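PDB 4HPP: probable glutamine synthetase, which probably belongs to the glutamine synthetase family, and holds a magnesium ion and glutamic acid in its catalytic domain. Local coordinates for residues A[104-112]-A[408-416]; A[262-273]-A[352-363]. All coordinates share one frame; numbering follows the deposited sequence.

In the fold
Both contacts join parts of the glutamine synthetase catalytic domain that are distant in sequence, and contact 2 is nested within the chain span that contact 1 closes. Their centres lie 23 Å apart, and their nearest atoms are about 7 Å from each other without touching. Helix 342-358 connects them: its final turns form part of contact 2, while in contact 1 Leu344 packs on Leu111 and Tyr416, and Ile351 on Leu408. None of the four segments supplies a residue to the magnesium or glutamic acid sites. A structural tie to the pocket runs through contact 2, where Trp266 packs on strand 235-243, which also carries the pocket residue His236.

Contact 1: A[104-112]-A[408-416]; sequences WPACPRSLL and LPKPLLDTY
Leu111 meets three residues of 408-416 with its two methyl branches. CD2 lies 3.7 Å from Leu412 CD2, the two side chains meeting at about a right angle, and 4.1 Å from Leu408 CD2. CD1 instead reaches the ring of Pro409, 4.0 Å from its CD. Leu111 holds CG roughly anti to its backbone N (chi1 158°), which sends the branches into the angle between Leu408 and Leu412. The three leucines are buried and, with the Pro409 ring at their margin, make the compact apolar part of the contact. Next to it the backbones draw close, with Ala106 CA 4.2 Å from Leu412 CA. The Ala106 methyl lies alongside the start of helix 410-427, 4.1 Å from Leu412 CA, and also over one face of the Trp104 ring.

Toward solvent the packing becomes a shallower meeting of prolines. Pro105 CB lies 3.8 Å from Pro411 CG, and Pro105 O is 3.5 Å from Pro409 CB; all three prolines are partly exposed.

A type I turn from Trp104 to Cys107 leads into helix 108-121. Cys107 is its N-cap, and its SG accepts a nearly straight bond from Ser110 N (3.4 Å, 172°). Pro409 takes the corresponding N-cap position before helix 410-427, so two helix starts pack against each other. Helix 342-358 covers the leucine cluster through Leu344 and Ile351, strand 89-97 lies against Trp104 and Cys107, and Arg109 forms salt bridges with Asp71 and with Asp200 of helix 196-216.

Contact 2: A[262-273]-A[352-363]; sequences LGEHWAAGVLAH and AGRLGIERRLPL
The Trp266 indole receives Gly353 CA over one face, 3.6 Å from the centroid of its five-membered ring in a CH-pi contact. Val270 CG2 rests on the same face, and Ile357 CD1 meets the ring edge. The absence of a side chain at Gly353 makes room for the indole, whose NE1 bonds to Tyr119 OH. His265 has Arg360 CA over one face, and at its edge ND1 donates to Leu361 O (3.0 Å, 164°). The acceptor lies near the imidazole plane, but ND1 stands above the carbonyl plane, away from a lone-pair direction. The His273 ring takes Ala352 CB and Leu355 CD1 obliquely.

The axes of 262-273 and 352-358 approach to 6.2 Å, at 125° between their N-to-C directions. Gly269 CA and Gly356 CA approach to 3.5 Å, and Gly269 CA also makes a CA-H...O contact of 3.1 Å with Ala352 O. A Schellman motif ends the second helix: Leu361 N bonds to Gly356 O and Arg360 N to Ile357 O, with Arg360 at positive phi (26°). The chain then turns back along helix 261-281, bringing Leu361 and Leu363 onto Ala268. On other sides, strand 235-243 packs on Trp266 and strand 312-315 on Val270, helix 402-405 packs on His273 and Leu355, and Asp401 binds His273 ND1.

Contact 1: A[104-112]-A[408-416]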
loop_
_atom_site.group_PDB
_atom_site.type_symbol
_atom_site.label_atom_id
_atom_site.label_comp_id
_atom_site.label_asym_id
_atom_site.label_seq_id
_atom_site.Cartn_x
_atom_site.Cartn_y
_atom_site.Cartn_z
ATOM N N TRP A 104 -52.721 3.656 -14.377
ATOM C CA TRP A 104 -52.146 3.771 -15.720
ATOM C C TRP A 104 -52.054 2.432 -16.346
ATOM O O TRP A 104 -51.342 1.588 -15.838
ATOM C CB TRP A 104 -50.735 4.364 -15.670
ATOM C CG TRP A 104 -50.166 4.752 -17.025
ATOM C CD1 TRP A 104 -50.791 5.506 -18.040
ATOM C CD2 TRP A 104 -48.825 4.458 -17.553
ATOM N NE1 TRP A 104 -49.952 5.681 -19.113
ATOM C CE2 TRP A 104 -48.759 5.067 -18.884
ATOM C CE3 TRP A 104 -47.723 3.800 -17.071
ATOM C CZ2 TRP A 104 -47.621 4.982 -19.672
ATOM C CZ3 TRP A 104 -46.582 3.728 -17.871
ATOM C CH2 TRP A 104 -46.536 4.308 -19.140
ATOM N N PRO A 105 -52.738 2.232 -17.488
ATOM C CA PRO A 105 -52.776 0.950 -18.216
ATOM C C PRO A 105 -51.422 0.312 -18.581
ATOM O O PRO A 105 -51.337 -0.924 -18.736
ATOM C CB PRO A 105 -53.583 1.294 -19.506
ATOM C CG PRO A 105 -53.670 2.793 -19.557
ATOM C CD PRO A 105 -53.660 3.211 -18.107
ATOM N N ALA A 106 -50.373 1.103 -18.760
ATOM C CA ALA A 106 -49.112 0.454 -19.103
ATOM C C ALA A 106 -48.219 0.052 -17.880
ATOM O O ALA A 106 -47.057 -0.370 -18.059
ATOM C CB ALA A 106 -48.355 1.246 -20.156
ATOM N N CYS A 107 -48.777 0.145 -16.657
ATOM C CA CYS A 107 -48.082 -0.304 -15.427
ATOM C C CYS A 107 -48.119 -1.834 -15.198
ATOM O O CYS A 107 -49.213 -2.433 -15.061
ATOM C CB CYS A 107 -48.616 0.398 -14.182
ATOM S SG CYS A 107 -47.821 -0.224 -12.664
ATOM N N PRO A 108 -46.931 -2.450 -15.092
ATOM C CA PRO A 108 -46.842 -3.898 -15.079
ATOM C C PRO A 108 -47.197 -4.438 -13.736
ATOM O O PRO A 108 -47.895 -5.436 -13.702
ATOM C CB PRO A 108 -45.381 -4.203 -15.470
ATOM C CG PRO A 108 -44.830 -2.898 -15.908
ATOM C CD PRO A 108 -45.610 -1.831 -15.182
ATOM N N ARG A 109 -46.781 -3.778 -12.651
ATOM C CA ARG A 109 -47.284 -4.138 -11.274
ATOM C C ARG A 109 -48.828 -4.140 -11.159
ATOM O O ARG A 109 -49.435 -5.144 -10.774
ATOM C CB ARG A 109 -46.661 -3.286 -10.152
ATOM C CG ARG A 109 -46.429 -4.154 -8.909
ATOM C CD ARG A 109 -45.712 -3.528 -7.740
ATOM N NE ARG A 109 -46.691 -2.952 -6.845
ATOM C CZ ARG A 109 -46.839 -3.296 -5.586
ATOM N NH1 ARG A 109 -47.718 -2.661 -4.877
ATOM N NH2 ARG A 109 -46.096 -4.239 -5.043
ATOM N N SER A 110 -49.450 -3.043 -11.592
ATOM C CA SER A 110 -50.918 -2.906 -11.656
ATOM C C SER A 110 -51.598 -4.044 -12.431
ATOM O O SER A 110 -52.494 -4.702 -11.872
ATOM C CB SER A 110 -51.309 -1.537 -12.260
ATOM O OG SER A 110 -51.160 -0.479 -11.312
ATOM N N LEU A 111 -51.193 -4.269 -13.698
ATOM C CA LEU A 111 -51.681 -5.416 -14.485
ATOM C C LEU A 111 -51.596 -6.706 -13.659
ATOM O O LEU A 111 -52.596 -7.424 -13.540
ATOM C CB LEU A 111 -50.882 -5.607 -15.761
ATOM C CG LEU A 111 -50.931 -7.015 -16.370
ATOM C CD1 LEU A 111 -52.369 -7.362 -16.717
ATOM C CD2 LEU A 111 -50.042 -7.138 -17.599
ATOM N N LEU A 112 -50.433 -7.007 -13.054
ATOM C CA LEU A 112 -50.397 -8.251 -12.276
ATOM C C LEU A 112 -51.381 -8.216 -11.095
ATOM O O LEU A 112 -52.047 -9.216 -10.830
ATOM C CB LEU A 112 -48.990 -8.698 -11.840
ATOM C CG LEU A 112 -48.930 -9.825 -10.767
ATOM C CD1 LEU A 112 -49.516 -11.136 -11.289
ATOM C CD2 LEU A 112 -47.524 -10.025 -10.248
ATOM N N LEU A 408 -54.584 -8.271 -22.072
ATOM C CA LEU A 408 -53.601 -7.247 -21.755
ATOM C C LEU A 408 -54.275 -5.933 -22.033
ATOM O O LEU A 408 -55.000 -5.834 -23.020
ATOM C CB LEU A 408 -52.347 -7.425 -22.609
ATOM C CG LEU A 408 -51.602 -8.766 -22.475
ATOM C CD1 LEU A 408 -50.354 -8.806 -23.354
ATOM C CD2 LEU A 408 -51.252 -9.088 -21.021
ATOM N N PRO A 409 -54.143 -4.956 -21.110
ATOM C CA PRO A 409 -54.532 -3.567 -21.385
ATOM C C PRO A 409 -53.883 -3.124 -22.674
ATOM O O PRO A 409 -52.671 -3.223 -22.829
ATOM C CB PRO A 409 -53.921 -2.792 -20.216
ATOM C CG PRO A 409 -53.428 -3.832 -19.248
ATOM C CD PRO A 409 -53.977 -5.161 -19.668
ATOM N N LYS A 410 -54.675 -2.616 -23.596
ATOM C CA LYS A 410 -54.155 -2.343 -24.935
ATOM C C LYS A 410 -52.924 -1.422 -24.990
ATOM O O LYS A 410 -51.993 -1.703 -25.732
ATOM C CB LYS A 410 -55.276 -1.882 -25.883
ATOM C CG LYS A 410 -55.146 -2.516 -27.259
ATOM C CD LYS A 410 -55.316 -1.499 -28.373
ATOM C CE LYS A 410 -54.411 -1.838 -29.543
ATOM N NZ LYS A 410 -54.653 -0.845 -30.634
ATOM N N PRO A 411 -52.900 -0.319 -24.224
ATOM C CA PRO A 411 -51.688 0.549 -24.279
ATOM C C PRO A 411 -50.355 -0.130 -23.889
ATOM O O PRO A 411 -49.277 0.226 -24.410
ATOM C CB PRO A 411 -52.014 1.668 -23.289
ATOM C CG PRO A 411 -53.520 1.725 -23.265
ATOM C CD PRO A 411 -53.995 0.299 -23.449
ATOM N N LEU A 412 -50.422 -1.096 -22.977
ATOM C CA LEU A 412 -49.255 -1.906 -22.598
ATOM C C LEU A 412 -48.710 -2.686 -23.811
ATOM O O LEU A 412 -47.472 -2.837 -24.056
ATOM C CB LEU A 412 -49.707 -2.884 -21.537
ATOM C CG LEU A 412 -48.720 -3.787 -20.848
ATOM C CD1 LEU A 412 -47.429 -3.046 -20.841
ATOM C CD2 LEU A 412 -49.183 -4.029 -19.412
ATOM N N LEU A 413 -49.662 -3.219 -24.554
ATOM C CA LEU A 413 -49.321 -4.127 -25.592
ATOM C C LEU A 413 -48.574 -3.354 -26.701
ATOM O O LEU A 413 -47.474 -3.773 -27.115
ATOM C CB LEU A 413 -50.587 -4.849 -26.046
ATOM C CG LEU A 413 -50.546 -5.841 -27.198
ATOM C CD1 LEU A 413 -49.474 -6.923 -27.009
ATOM C CD2 LEU A 413 -51.948 -6.420 -27.303
ATOM N N ASP A 414 -49.141 -2.199 -27.090
ATOM C CA ASP A 414 -48.581 -1.277 -28.099
ATOM C C ASP A 414 -47.225 -0.811 -27.696
ATOM O O ASP A 414 -46.268 -0.841 -28.523
ATOM C CB ASP A 414 -49.421 -0.000 -28.252
ATOM C CG ASP A 414 -50.759 -0.224 -28.932
ATOM O OD1 ASP A 414 -51.314 -1.355 -28.925
ATOM O OD2 ASP A 414 -51.271 0.778 -29.464
ATOM N N THR A 415 -47.129 -0.348 -26.443
ATOM C CA THR A 415 -45.849 0.196 -25.981
ATOM C C THR A 415 -44.772 -0.899 -25.842
ATOM O O THR A 415 -43.602 -0.706 -26.239
ATOM C CB THR A 415 -46.006 1.187 -24.817
ATOM O OG1 THR A 415 -44.885 1.108 -23.934
ATOM C CG2 THR A 415 -47.285 0.950 -24.064
ATOM N N TYR A 416 -45.212 -2.079 -25.413
ATOM C CA TYR A 416 -44.352 -3.260 -25.367
ATOM C C TYR A 416 -43.940 -3.716 -26.746
ATOM O O TYR A 416 -42.743 -3.862 -27.055
ATOM C CB TYR A 416 -45.044 -4.410 -24.632
ATOM C CG TYR A 416 -44.086 -5.532 -24.336
ATOM C CD1 TYR A 416 -43.912 -6.594 -25.228
ATOM C CD2 TYR A 416 -43.290 -5.506 -23.196
ATOM C CE1 TYR A 416 -43.003 -7.613 -24.970
ATOM C CE2 TYR A 416 -42.383 -6.521 -22.935
ATOM C CZ TYR A 416 -42.249 -7.567 -23.810
ATOM O OH TYR A 416 -41.355 -8.556 -23.539
#

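Contact 2: A[262-273]-A[352-363]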
loop_
_atom_site.group_PDB
_atom_site.type_symbol
_atom_site.label_atom_id
_atom_site.label_comp_id
_atom_site.label_asym_id
_atom_site.label_seq_id
_atom_site.Cartn_x
_atom_site.Cartn_y
_atom_site.Cartn_z
ATOM N N LEU A 262 -59.136 -29.079 -12.474
ATOM C CA LEU A 262 -58.662 -27.692 -12.423
ATOM C C LEU A 262 -57.179 -27.567 -12.910
ATOM O O LEU A 262 -56.875 -26.906 -13.916
ATOM C CB LEU A 262 -58.839 -27.087 -11.016
ATOM C CG LEU A 262 -58.287 -25.651 -10.843
ATOM C CD1 LEU A 262 -59.047 -24.624 -11.666
ATOM C CD2 LEU A 262 -58.271 -25.217 -9.387
ATOM N N GLY A 263 -56.279 -28.233 -12.196
ATOM C CA GLY A 263 -54.897 -28.291 -12.592
ATOM C C GLY A 263 -54.696 -28.469 -14.071
ATOM O O GLY A 263 -54.066 -27.625 -14.710
ATOM N N GLU A 264 -55.231 -29.554 -14.623
ATOM C CA GLU A 264 -55.054 -29.832 -16.054
ATOM C C GLU A 264 -55.574 -28.697 -16.947
ATOM O O GLU A 264 -54.971 -28.402 -17.963
ATOM C CB GLU A 264 -55.727 -31.138 -16.459
ATOM C CG GLU A 264 -55.914 -32.125 -15.324
ATOM C CD GLU A 264 -56.328 -33.509 -15.803
ATOM O OE1 GLU A 264 -56.120 -34.483 -15.027
ATOM O OE2 GLU A 264 -56.845 -33.628 -16.950
ATOM N N HIS A 265 -56.685 -28.064 -16.588
ATOM C CA HIS A 265 -57.154 -26.930 -17.380
ATOM C C HIS A 265 -56.116 -25.819 -17.345
ATOM O O HIS A 265 -55.640 -25.331 -18.392
ATOM C CB HIS A 265 -58.530 -26.434 -16.910
ATOM C CG HIS A 265 -59.663 -27.447 -17.094
ATOM N ND1 HIS A 265 -59.890 -28.093 -18.272
ATOM C CD2 HIS A 265 -60.662 -27.888 -16.204
ATOM C CE1 HIS A 265 -60.953 -28.925 -18.125
ATOM N NE2 HIS A 265 -61.420 -28.796 -16.862
ATOM N N TRP A 266 -55.718 -25.442 -16.135
ATOM C CA TRP A 266 -54.679 -24.440 -15.957
ATOM C C TRP A 266 -53.407 -24.690 -16.781
ATOM O O TRP A 266 -52.982 -23.844 -17.600
ATOM C CB TRP A 266 -54.385 -24.269 -14.480
ATOM C CG TRP A 266 -53.598 -23.017 -14.252
ATOM C CD1 TRP A 266 -54.091 -21.740 -14.050
ATOM C CD2 TRP A 266 -52.117 -22.869 -14.244
ATOM N NE1 TRP A 266 -53.059 -20.847 -13.894
ATOM C CE2 TRP A 266 -51.855 -21.452 -14.008
ATOM C CE3 TRP A 266 -51.028 -23.753 -14.370
ATOM C CZ2 TRP A 266 -50.550 -20.939 -13.914
ATOM C CZ3 TRP A 266 -49.718 -23.232 -14.279
ATOM C CH2 TRP A 266 -49.483 -21.848 -14.064
ATOM N N ALA A 267 -52.797 -25.857 -16.591
ATOM C CA ALA A 267 -51.620 -26.239 -17.365
ATOM C C ALA A 267 -51.863 -26.205 -18.877
ATOM O O ALA A 267 -50.949 -25.851 -19.668
ATOM C CB ALA A 267 -51.131 -27.611 -16.938
ATOM N N ALA A 268 -53.084 -26.554 -19.281
ATOM C CA ALA A 268 -53.410 -26.619 -20.715
ATOM C C ALA A 268 -53.399 -25.225 -21.400
ATOM O O ALA A 268 -52.878 -25.040 -22.537
ATOM C CB ALA A 268 -54.737 -27.321 -20.904
ATOM N N GLY A 269 -53.930 -24.242 -20.670
ATOM C CA GLY A 269 -53.897 -22.832 -21.106
ATOM C C GLY A 269 -52.504 -22.251 -21.265
ATOM O O GLY A 269 -52.213 -21.561 -22.258
ATOM N N VAL A 270 -51.654 -22.538 -20.273
ATOM C CA VAL A 270 -50.254 -22.169 -20.285
ATOM C C VAL A 270 -49.634 -22.799 -21.523
ATOM O O VAL A 270 -48.961 -22.094 -22.297
ATOM C CB VAL A 270 -49.528 -22.685 -19.015
ATOM C CG1 VAL A 270 -48.006 -22.578 -19.134
ATOM C CG2 VAL A 270 -50.055 -22.028 -17.741
ATOM N N LEU A 271 -49.846 -24.115 -21.709
ATOM C CA LEU A 271 -49.291 -24.834 -22.876
ATOM C C LEU A 271 -49.755 -24.261 -24.233
ATOM O O LEU A 271 -48.942 -24.056 -25.120
ATOM C CB LEU A 271 -49.520 -26.359 -22.797
ATOM C CG LEU A 271 -48.734 -27.026 -21.651
ATOM C CD1 LEU A 271 -48.516 -28.501 -21.844
ATOM C CD2 LEU A 271 -47.366 -26.391 -21.416
ATOM N N ALA A 272 -51.044 -23.977 -24.385
ATOM C CA ALA A 272 -51.570 -23.572 -25.689
ATOM C C ALA A 272 -51.051 -22.204 -26.077
ATOM O O ALA A 272 -50.807 -21.929 -27.272
ATOM C CB ALA A 272 -53.064 -23.581 -25.662
ATOM N N HIS A 273 -50.822 -21.377 -25.054
ATOM C CA HIS A 273 -50.286 -20.040 -25.248
ATOM C C HIS A 273 -48.802 -19.886 -25.125
ATOM O O HIS A 273 -48.279 -18.815 -25.430
ATOM C CB HIS A 273 -50.978 -19.063 -24.309
ATOM C CG HIS A 273 -52.456 -18.921 -24.580
ATOM N ND1 HIS A 273 -52.941 -18.250 -25.653
ATOM C CD2 HIS A 273 -53.562 -19.427 -23.900
ATOM C CE1 HIS A 273 -54.280 -18.312 -25.641
ATOM N NE2 HIS A 273 -54.657 -19.027 -24.565
ATOM N N ALA A 352 -52.739 -16.965 -19.247
ATOM C CA ALA A 352 -52.962 -18.068 -20.166
ATOM C C ALA A 352 -53.523 -19.257 -19.413
ATOM O O ALA A 352 -54.361 -19.978 -19.945
ATOM C CB ALA A 352 -51.685 -18.446 -20.893
ATOM N N GLY A 353 -53.061 -19.435 -18.177
ATOM C CA GLY A 353 -53.599 -20.432 -17.250
ATOM C C GLY A 353 -55.066 -20.176 -17.019
ATOM O O GLY A 353 -55.892 -21.092 -17.175
ATOM N N ARG A 354 -55.398 -18.932 -16.670
ATOM C CA ARG A 354 -56.804 -18.519 -16.486
ATOM C C ARG A 354 -57.611 -18.898 -17.720
ATOM O O ARG A 354 -58.593 -19.597 -17.610
ATOM C CB ARG A 354 -56.951 -17.003 -16.229
ATOM C CG ARG A 354 -57.887 -16.589 -15.082
ATOM C CD ARG A 354 -58.488 -15.171 -15.240
ATOM N NE ARG A 354 -57.658 -14.154 -15.934
ATOM C CZ ARG A 354 -57.964 -13.543 -17.091
ATOM N NH1 ARG A 354 -59.091 -13.841 -17.706
ATOM N NH2 ARG A 354 -57.146 -12.635 -17.650
ATOM N N LEU A 355 -57.186 -18.429 -18.892
ATOM C CA LEU A 355 -57.813 -18.800 -20.157
ATOM C C LEU A 355 -57.949 -20.327 -20.331
ATOM O O LEU A 355 -58.867 -20.810 -20.998
ATOM C CB LEU A 355 -56.989 -18.254 -21.323
ATOM C CG LEU A 355 -57.095 -16.761 -21.566
ATOM C CD1 LEU A 355 -56.453 -16.443 -22.892
ATOM C CD2 LEU A 355 -58.568 -16.367 -21.563
ATOM N N GLY A 356 -57.019 -21.078 -19.752
ATOM C CA GLY A 356 -57.075 -22.522 -19.798
ATOM C C GLY A 356 -58.286 -22.958 -19.011
ATOM O O GLY A 356 -59.100 -23.722 -19.508
ATOM N N ILE A 357 -58.407 -22.434 -17.795
ATOM C CA ILE A 357 -59.472 -22.808 -16.883
ATOM C C ILE A 357 -60.852 -22.385 -17.360
ATOM O O ILE A 357 -61.788 -23.173 -17.290
ATOM C CB ILE A 357 -59.197 -22.211 -15.491
ATOM C CG1 ILE A 357 -57.921 -22.852 -14.905
ATOM C CG2 ILE A 357 -60.432 -22.331 -14.592
ATOM C CD1 ILE A 357 -57.335 -22.117 -13.725
ATOM N N GLU A 358 -60.958 -21.141 -17.835
ATOM C CA GLU A 358 -62.204 -20.518 -18.357
ATOM C C GLU A 358 -62.870 -21.259 -19.535
ATOM O O GLU A 358 -64.094 -21.293 -19.638
ATOM C CB GLU A 358 -61.947 -19.041 -18.749
ATOM C CG GLU A 358 -61.586 -18.169 -17.544
ATOM C CD GLU A 358 -61.394 -16.673 -17.821
ATOM O OE1 GLU A 358 -61.091 -16.238 -18.978
ATOM O OE2 GLU A 358 -61.561 -15.928 -16.819
ATOM N N ARG A 359 -62.053 -21.821 -20.418
ATOM C CA ARG A 359 -62.511 -22.562 -21.603
ATOM C C ARG A 359 -62.359 -24.082 -21.443
ATOM O O ARG A 359 -62.336 -24.816 -22.431
ATOM C CB ARG A 359 -61.744 -22.064 -22.835
ATOM C CG ARG A 359 -61.878 -20.562 -22.907
ATOM C CD ARG A 359 -61.062 -19.883 -23.985
ATOM N NE ARG A 359 -61.244 -18.436 -23.803
ATOM C CZ ARG A 359 -60.973 -17.480 -24.697
ATOM N NH1 ARG A 359 -60.453 -17.755 -25.913
ATOM N NH2 ARG A 359 -61.241 -16.223 -24.356
ATOM N N ARG A 360 -62.248 -24.520 -20.186
ATOM C CA ARG A 360 -61.987 -25.903 -19.818
ATOM C C ARG A 360 -61.250 -26.666 -20.917
ATOM O O ARG A 360 -61.728 -27.657 -21.426
ATOM C CB ARG A 360 -63.286 -26.603 -19.391
ATOM C CG ARG A 360 -63.935 -26.015 -18.135
ATOM C CD ARG A 360 -65.470 -26.136 -18.141
ATOM N NE ARG A 360 -66.035 -25.583 -19.362
ATOM C CZ ARG A 360 -66.659 -24.416 -19.457
ATOM N NH1 ARG A 360 -66.869 -23.659 -18.375
ATOM N NH2 ARG A 360 -67.097 -24.024 -20.656
ATOM N N LEU A 361 -60.092 -26.134 -21.277
ATOM C CA LEU A 361 -59.149 -26.669 -22.244
ATOM C C LEU A 361 -58.591 -28.046 -21.843
ATOM O O LEU A 361 -58.119 -28.250 -20.722
ATOM C CB LEU A 361 -58.007 -25.660 -22.427
ATOM C CG LEU A 361 -57.777 -24.956 -23.774
ATOM C CD1 LEU A 361 -59.055 -24.538 -24.474
ATOM C CD2 LEU A 361 -56.858 -23.755 -23.594
ATOM N N PRO A 362 -58.664 -29.011 -22.767
ATOM C CA PRO A 362 -58.241 -30.359 -22.370
ATOM C C PRO A 362 -56.725 -30.497 -22.517
ATOM O O PRO A 362 -56.143 -29.768 -23.299
ATOM C CB PRO A 362 -58.970 -31.258 -23.392
ATOM C CG PRO A 362 -59.233 -30.374 -24.611
ATOM C CD PRO A 362 -59.130 -28.931 -24.184
ATOM N N LEU A 363 -56.108 -31.463 -21.836
ATOM C CA LEU A 363 -54.658 -31.606 -21.829
ATOM C C LEU A 363 -54.103 -32.710 -22.708
ATOM O O LEU A 363 -53.910 -33.813 -22.220
ATOM C CB LEU A 363 -54.211 -31.912 -20.398
ATOM C CG LEU A 363 -53.064 -31.084 -19.802
ATOM C CD1 LEU A 363 -52.477 -31.877 -18.647
ATOM C CD2 LEU A 363 -51.980 -30.639 -20.815
#